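Local coordinates for hypothetical protein ylbA (Escherichia coli, PDB 1RC6), which catalyses the manganese-dependent hydrolysis of (S)-ureidoglycine to (S)-ureidoglycolate and ammonia in the breakdown of allantoin, at residues R18-L29 with I220-G231. Sequence-based numbering, arbitrary orientation.
Sequences RAIVKHGNFALL and IPVKKGDYIFMG
Arg18 meets Asp226 in a salt bridge, its side chain crossing that of the aspartate at about a right angle. NH1 of Arg18 donates to OD1 of Asp226 at 2.8 Å, coming from above the carboxylate plane, while NH2 adds weak bonds to both carboxylate oxygens. The chain bends at chi3 (-69°), turning the guanidinium to Asp226; before the bend, CD of Arg18 lies 3.7 Å from CG of Pro221. On the opposite face of the carboxylate, the backbone N of Lys223 donates to the same OD1 at 3.0 Å, tying Asp226 across the type II turn from Lys223 to Asp226. With an alanine at Arg18, the Asp226 carboxylate would probably lose its charged mate and keep the Lys223 N-H, and the packing on the Pro221 ring would go. Strand 227-230, which follows the turn, pairs antiparallel with 26-29; an N-terminal hairpin of 26-29 and the weakly bonded 20-21 thus extends a sheet of the C-terminal cupin domain. The hydrogen bond from Phe229 N to Ala27 O, 2.8 Å, is nearly straight at 170°, and Leu29 and Tyr227 exchange two backbone hydrogen bonds. CD2 of Leu28 packs on CG1 of Ile228 at 3.7 Å, on the face that also carries Met230, which touches His202, probably a manganese ligand. On the other face Leu29 lies alongside Tyr227, CD2 to CD2 4.0 Å, and the Tyr227 hydroxyl hydrogen-bonds to Ser51 and Asp61.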
ATOM      1  N   ARG A  18      -7.995 -10.319  15.353  1.00 81.58           N
ATOM      2  CA  ARG A  18      -7.186 -11.189  14.508  1.00 77.77           C
ATOM      3  C   ARG A  18      -5.749 -10.664  14.381  1.00 75.33           C
ATOM      4  O   ARG A  18      -4.858 -11.359  13.881  1.00 76.06           O
ATOM      5  CB  ARG A  18      -7.842 -11.338  13.134  1.00 73.68           C
ATOM      6  CG  ARG A  18      -9.096 -12.192  13.175  1.00 73.05           C
ATOM      7  CD  ARG A  18      -9.773 -12.303  11.820  1.00 73.19           C
ATOM      8  NE  ARG A  18     -10.371 -11.041  11.390  1.00 73.51           N
ATOM      9  CZ  ARG A  18      -9.828 -10.210  10.506  1.00 74.35           C
ATOM     10  NH1 ARG A  18      -8.662 -10.504   9.939  1.00 75.30           N
ATOM     11  NH2 ARG A  18     -10.450  -9.080  10.192  1.00 74.54           N
ATOM     12  N   ALA A  19      -5.532  -9.443  14.867  1.00 87.44           N
ATOM     13  CA  ALA A  19      -4.221  -8.799  14.829  1.00 85.27           C
ATOM     14  C   ALA A  19      -3.119  -9.670  15.442  1.00 82.38           C
ATOM     15  O   ALA A  19      -2.949  -9.706  16.657  1.00 81.04           O
ATOM     16  CB  ALA A  19      -4.289  -7.445  15.552  1.00 70.73           C
ATOM     17  N   ILE A  20      -2.369 -10.362  14.589  1.00 52.39           N
ATOM     18  CA  ILE A  20      -1.283 -11.223  15.035  1.00 53.16           C
ATOM     19  C   ILE A  20       0.047 -10.708  14.514  1.00 49.66           C
ATOM     20  O   ILE A  20       0.094 -10.047  13.481  1.00 49.67           O
ATOM     21  CB  ILE A  20      -1.477 -12.658  14.522  1.00 83.06           C
ATOM     22  CG1 ILE A  20      -0.216 -13.489  14.794  1.00 84.15           C
ATOM     23  CG2 ILE A  20      -1.781 -12.641  13.031  1.00 81.71           C
ATOM     24  CD1 ILE A  20       0.167 -13.583  16.271  1.00 89.15           C
ATOM     25  N   VAL A  21       1.125 -11.026  15.220  1.00 53.54           N
ATOM     26  CA  VAL A  21       2.458 -10.588  14.822  1.00 54.54           C
ATOM     27  C   VAL A  21       3.519 -11.674  14.969  1.00 56.39           C
ATOM     28  O   VAL A  21       3.446 -12.503  15.871  1.00 58.08           O
ATOM     29  CB  VAL A  21       2.888  -9.360  15.648  1.00 60.41           C
ATOM     30  CG1 VAL A  21       4.367  -9.052  15.419  1.00 59.03           C
ATOM     31  CG2 VAL A  21       2.029  -8.162  15.260  1.00 57.05           C
ATOM     32  N   LYS A  22       4.498 -11.664  14.066  1.00 70.02           N
ATOM     33  CA  LYS A  22       5.605 -12.619  14.081  1.00 75.37           C
ATOM     34  C   LYS A  22       6.880 -11.937  13.578  1.00 78.28           C
ATOM     35  O   LYS A  22       7.628 -12.508  12.781  1.00 81.63           O
ATOM     36  CB  LYS A  22       5.296 -13.832  13.196  1.00 83.17           C
ATOM     37  CG  LYS A  22       4.180 -14.728  13.707  1.00 89.72           C
ATOM     38  CD  LYS A  22       4.598 -15.518  14.940  1.00 94.45           C
ATOM     39  CE  LYS A  22       3.474 -16.448  15.401  1.00 97.46           C
ATOM     40  NZ  LYS A  22       3.855 -17.291  16.575  1.00 96.97           N
ATOM     41  N   HIS A  23       7.102 -10.712  14.054  1.00 84.92           N
ATOM     42  CA  HIS A  23       8.263  -9.880  13.712  1.00 85.67           C
ATOM     43  C   HIS A  23       9.260 -10.495  12.738  1.00 86.60           C
ATOM     44  O   HIS A  23       9.824 -11.559  12.999  1.00 88.10           O
ATOM     45  CB  HIS A  23       8.998  -9.480  14.994  1.00 77.45           C
ATOM     46  CG  HIS A  23       8.139  -8.732  15.966  1.00 76.43           C
ATOM     47  ND1 HIS A  23       7.921  -7.375  15.877  1.00 74.45           N
ATOM     48  CD2 HIS A  23       7.388  -9.166  17.008  1.00 74.99           C
ATOM     49  CE1 HIS A  23       7.072  -7.004  16.818  1.00 74.24           C
ATOM     50  NE2 HIS A  23       6.732  -8.072  17.517  1.00 74.12           N
ATOM     51  N   GLY A  24       9.482  -9.810  11.620  1.00 90.64           N
ATOM     52  CA  GLY A  24      10.417 -10.299  10.624  1.00 89.92           C
ATOM     53  C   GLY A  24       9.810 -11.358   9.721  1.00 89.55           C
ATOM     54  O   GLY A  24      10.311 -11.615   8.623  1.00 90.39           O
ATOM     55  N   ASN A  25       8.736 -11.985  10.186  1.00 69.84           N
ATOM     56  CA  ASN A  25       8.077 -13.005   9.396  1.00 67.25           C
ATOM     57  C   ASN A  25       6.804 -12.471   8.797  1.00 60.33           C
ATOM     58  O   ASN A  25       6.665 -12.408   7.579  1.00 60.59           O
ATOM     59  CB  ASN A  25       7.780 -14.234  10.240  1.00 91.47           C
ATOM     60  CG  ASN A  25       8.872 -15.266  10.136  1.00 98.09           C
ATOM     61  OD1 ASN A  25       8.829 -16.310  10.795  1.00104.89           O
ATOM     62  ND2 ASN A  25       9.868 -14.986   9.292  1.00104.06           N
ATOM     63  N   PHE A  26       5.866 -12.091   9.649  1.00 46.72           N
ATOM     64  CA  PHE A  26       4.624 -11.545   9.141  1.00 41.03           C
ATOM     65  C   PHE A  26       3.831 -10.908  10.266  1.00 35.38           C
ATOM     66  O   PHE A  26       4.141 -11.093  11.441  1.00 34.53           O
ATOM     67  CB  PHE A  26       3.808 -12.640   8.438  1.00 53.47           C
ATOM     68  CG  PHE A  26       2.824 -13.344   9.331  1.00 54.95           C
ATOM     69  CD1 PHE A  26       1.515 -12.882   9.444  1.00 53.45           C
ATOM     70  CD2 PHE A  26       3.209 -14.464  10.070  1.00 56.83           C
ATOM     71  CE1 PHE A  26       0.600 -13.522  10.280  1.00 56.01           C
ATOM     72  CE2 PHE A  26       2.300 -15.117  10.913  1.00 57.62           C
ATOM     73  CZ  PHE A  26       0.993 -14.643  11.018  1.00 57.42           C
ATOM     74  N   ALA A  27       2.814 -10.142   9.894  1.00 32.89           N
ATOM     75  CA  ALA A  27       1.961  -9.468  10.860  1.00 30.78           C
ATOM     76  C   ALA A  27       0.638  -9.149  10.203  1.00 28.80           C
ATOM     77  O   ALA A  27       0.603  -8.692   9.067  1.00 28.54           O
ATOM     78  CB  ALA A  27       2.613  -8.186  11.319  1.00 43.93           C
ATOM     79  N   LEU A  28      -0.452  -9.411  10.909  1.00 32.29           N
ATOM     80  CA  LEU A  28      -1.772  -9.109  10.392  1.00 32.57           C
ATOM     81  C   LEU A  28      -2.231  -7.959  11.261  1.00 32.71           C
ATOM     82  O   LEU A  28      -2.298  -8.077  12.477  1.00 34.66           O
ATOM     83  CB  LEU A  28      -2.707 -10.311  10.545  1.00 43.83           C
ATOM     84  CG  LEU A  28      -4.184 -10.200  10.137  1.00 46.75           C
ATOM     85  CD1 LEU A  28      -4.908  -9.287  11.103  1.00 50.01           C
ATOM     86  CD2 LEU A  28      -4.312  -9.674   8.732  1.00 49.11           C
ATOM     87  N   LEU A  29      -2.507  -6.829  10.637  1.00 32.20           N
ATOM     88  CA  LEU A  29      -2.942  -5.643  11.352  1.00 33.80           C
ATOM     89  C   LEU A  29      -4.313  -5.233  10.877  1.00 34.39           C
ATOM     90  O   LEU A  29      -4.642  -5.382   9.704  1.00 33.86           O
ATOM     91  CB  LEU A  29      -1.967  -4.491  11.100  1.00 37.63           C
ATOM     92  CG  LEU A  29      -0.762  -4.295  12.020  1.00 38.44           C
ATOM     93  CD1 LEU A  29      -0.248  -5.610  12.571  1.00 41.02           C
ATOM     94  CD2 LEU A  29       0.309  -3.584  11.225  1.00 39.14           C
ATOM     95  N   ILE A 220      -5.980 -17.584   8.122  1.00 59.27           N
ATOM     96  CA  ILE A 220      -6.519 -16.420   8.796  1.00 60.33           C
ATOM     97  C   ILE A 220      -7.517 -15.722   7.906  1.00 56.43           C
ATOM     98  O   ILE A 220      -7.181 -15.280   6.811  1.00 56.67           O
ATOM     99  CB  ILE A 220      -5.418 -15.396   9.151  1.00 74.35           C
ATOM    100  CG1 ILE A 220      -4.365 -16.029  10.060  1.00 72.68           C
ATOM    101  CG2 ILE A 220      -6.043 -14.192   9.848  1.00 72.62           C
ATOM    102  CD1 ILE A 220      -4.889 -16.417  11.428  1.00 77.60           C
ATOM    103  N   PRO A 221      -8.771 -15.634   8.347  1.00 67.23           N
ATOM    104  CA  PRO A 221      -9.703 -14.939   7.462  1.00 68.89           C
ATOM    105  C   PRO A 221      -9.202 -13.504   7.291  1.00 66.81           C
ATOM    106  O   PRO A 221      -8.775 -12.854   8.250  1.00 63.40           O
ATOM    107  CB  PRO A 221     -11.039 -15.035   8.207  1.00 58.20           C
ATOM    108  CG  PRO A 221     -10.635 -15.215   9.650  1.00 58.93           C
ATOM    109  CD  PRO A 221      -9.434 -16.119   9.567  1.00 59.06           C
ATOM    110  N   VAL A 222      -9.223 -13.029   6.056  1.00 45.29           N
ATOM    111  CA  VAL A 222      -8.759 -11.694   5.753  1.00 47.34           C
ATOM    112  C   VAL A 222      -9.892 -10.945   5.080  1.00 44.19           C
ATOM    113  O   VAL A 222     -10.727 -11.553   4.411  1.00 44.88           O
ATOM    114  CB  VAL A 222      -7.554 -11.770   4.823  1.00 66.34           C
ATOM    115  CG1 VAL A 222      -7.222 -10.410   4.290  1.00 70.52           C
ATOM    116  CG2 VAL A 222      -6.372 -12.330   5.575  1.00 66.77           C
ATOM    117  N   LYS A 223      -9.940  -9.633   5.253  1.00 40.48           N
ATOM    118  CA  LYS A 223     -11.014  -8.885   4.632  1.00 40.05           C
ATOM    119  C   LYS A 223     -10.699  -7.426   4.400  1.00 35.88           C
ATOM    120  O   LYS A 223      -9.723  -6.894   4.913  1.00 37.05           O
ATOM    121  CB  LYS A 223     -12.278  -9.001   5.477  1.00 50.51           C
ATOM    122  CG  LYS A 223     -12.203  -8.287   6.817  1.00 57.38           C
ATOM    123  CD  LYS A 223     -13.335  -8.741   7.736  1.00 64.42           C
ATOM    124  CE  LYS A 223     -13.477  -7.844   8.953  1.00 68.72           C
ATOM    125  NZ  LYS A 223     -13.969  -6.496   8.565  1.00 70.59           N
ATOM    126  N   LYS A 224     -11.549  -6.793   3.607  1.00 47.50           N
ATOM    127  CA  LYS A 224     -11.414  -5.386   3.280  1.00 46.74           C
ATOM    128  C   LYS A 224     -11.055  -4.606   4.534  1.00 46.31           C
ATOM    129  O   LYS A 224     -11.707  -4.755   5.564  1.00 47.41           O
ATOM    130  CB  LYS A 224     -12.729  -4.889   2.692  1.00 36.72           C
ATOM    131  CG  LYS A 224     -12.831  -3.406   2.459  1.00 38.76           C
ATOM    132  CD  LYS A 224     -13.973  -3.142   1.482  1.00 40.70           C
ATOM    133  CE  LYS A 224     -14.327  -1.672   1.397  1.00 41.08           C
ATOM    134  NZ  LYS A 224     -14.954  -1.185   2.664  1.00 42.69           N
ATOM    135  N   GLY A 225     -10.003  -3.796   4.448  1.00 46.02           N
ATOM    136  CA  GLY A 225      -9.573  -3.007   5.588  1.00 44.47           C
ATOM    137  C   GLY A 225      -8.380  -3.590   6.330  1.00 44.16           C
ATOM    138  O   GLY A 225      -7.691  -2.880   7.063  1.00 45.26           O
ATOM    139  N   ASP A 226      -8.133  -4.882   6.158  1.00 41.15           N
ATOM    140  CA  ASP A 226      -7.010  -5.535   6.820  1.00 40.39           C
ATOM    141  C   ASP A 226      -5.695  -5.187   6.137  1.00 40.05           C
ATOM    142  O   ASP A 226      -5.666  -4.861   4.948  1.00 40.58           O
ATOM    143  CB  ASP A 226      -7.173  -7.057   6.790  1.00 49.02           C
ATOM    144  CG  ASP A 226      -8.236  -7.561   7.751  1.00 52.00           C
ATOM    145  OD1 ASP A 226      -8.471  -8.791   7.764  1.00 53.38           O
ATOM    146  OD2 ASP A 226      -8.830  -6.739   8.493  1.00 54.14           O
ATOM    147  N   TYR A 227      -4.605  -5.270   6.895  1.00 35.78           N
ATOM    148  CA  TYR A 227      -3.287  -4.991   6.364  1.00 33.21           C
ATOM    149  C   TYR A 227      -2.397  -6.149   6.735  1.00 34.07           C
ATOM    150  O   TYR A 227      -2.482  -6.660   7.837  1.00 33.93           O
ATOM    151  CB  TYR A 227      -2.695  -3.718   6.959  1.00 31.05           C
ATOM    152  CG  TYR A 227      -1.294  -3.461   6.459  1.00 25.50           C
ATOM    153  CD1 TYR A 227      -1.072  -2.940   5.186  1.00 24.04           C
ATOM    154  CD2 TYR A 227      -0.189  -3.798   7.234  1.00 21.64           C
ATOM    155  CE1 TYR A 227       0.227  -2.762   4.694  1.00 20.27           C
ATOM    156  CE2 TYR A 227       1.111  -3.626   6.764  1.00 18.53           C
ATOM    157  CZ  TYR A 227       1.310  -3.111   5.498  1.00 19.65           C
ATOM    158  OH  TYR A 227       2.592  -2.942   5.048  1.00 20.77           O
ATOM    159  N   ILE A 228      -1.519  -6.549   5.830  1.00 33.94           N
ATOM    160  CA  ILE A 228      -0.653  -7.670   6.118  1.00 34.79           C
ATOM    161  C   ILE A 228       0.798  -7.407   5.769  1.00 35.17           C
ATOM    162  O   ILE A 228       1.108  -6.992   4.651  1.00 34.61           O
ATOM    163  CB  ILE A 228      -1.091  -8.903   5.328  1.00 41.58           C
ATOM    164  CG1 ILE A 228      -2.590  -9.107   5.478  1.00 42.31           C
ATOM    165  CG2 ILE A 228      -0.321 -10.122   5.803  1.00 42.60           C
ATOM    166  CD1 ILE A 228      -3.125 -10.182   4.576  1.00 44.84           C
ATOM    167  N   PHE A 229       1.683  -7.658   6.726  1.00 32.06           N
ATOM    168  CA  PHE A 229       3.109  -7.499   6.486  1.00 33.07           C
ATOM    169  C   PHE A 229       3.761  -8.864   6.317  1.00 34.15           C
ATOM    170  O   PHE A 229       3.859  -9.629   7.268  1.00 34.63           O
ATOM    171  CB  PHE A 229       3.805  -6.783   7.638  1.00 34.33           C
ATOM    172  CG  PHE A 229       5.298  -6.806   7.523  1.00 32.31           C
ATOM    173  CD1 PHE A 229       6.073  -7.483   8.457  1.00 31.67           C
ATOM    174  CD2 PHE A 229       5.934  -6.171   6.452  1.00 29.99           C
ATOM    175  CE1 PHE A 229       7.469  -7.526   8.331  1.00 29.27           C
ATOM    176  CE2 PHE A 229       7.316  -6.208   6.314  1.00 28.27           C
ATOM    177  CZ  PHE A 229       8.087  -6.885   7.253  1.00 28.70           C
ATOM    178  N   MET A 230       4.207  -9.154   5.103  1.00 32.83           N
ATOM    179  CA  MET A 230       4.854 -10.419   4.792  1.00 35.59           C
ATOM    180  C   MET A 230       6.357 -10.153   4.775  1.00 36.34           C
ATOM    181  O   MET A 230       6.879  -9.539   3.843  1.00 38.52           O
ATOM    182  CB  MET A 230       4.386 -10.899   3.419  1.00 45.87           C
ATOM    183  CG  MET A 230       2.869 -11.014   3.252  1.00 49.33           C
ATOM    184  SD  MET A 230       2.382 -11.162   1.491  1.00 54.97           S
ATOM    185  CE  MET A 230       0.682 -10.616   1.525  1.00 57.23           C
ATOM    186  N   GLY A 231       7.051 -10.611   5.808  1.00 39.83           N
ATOM    187  CA  GLY A 231       8.483 -10.386   5.897  1.00 40.18           C
ATOM    188  C   GLY A 231       9.359 -11.125   4.899  1.00 39.86           C
ATOM    189  O   GLY A 231       8.888 -11.948   4.112  1.00 40.84           O
TER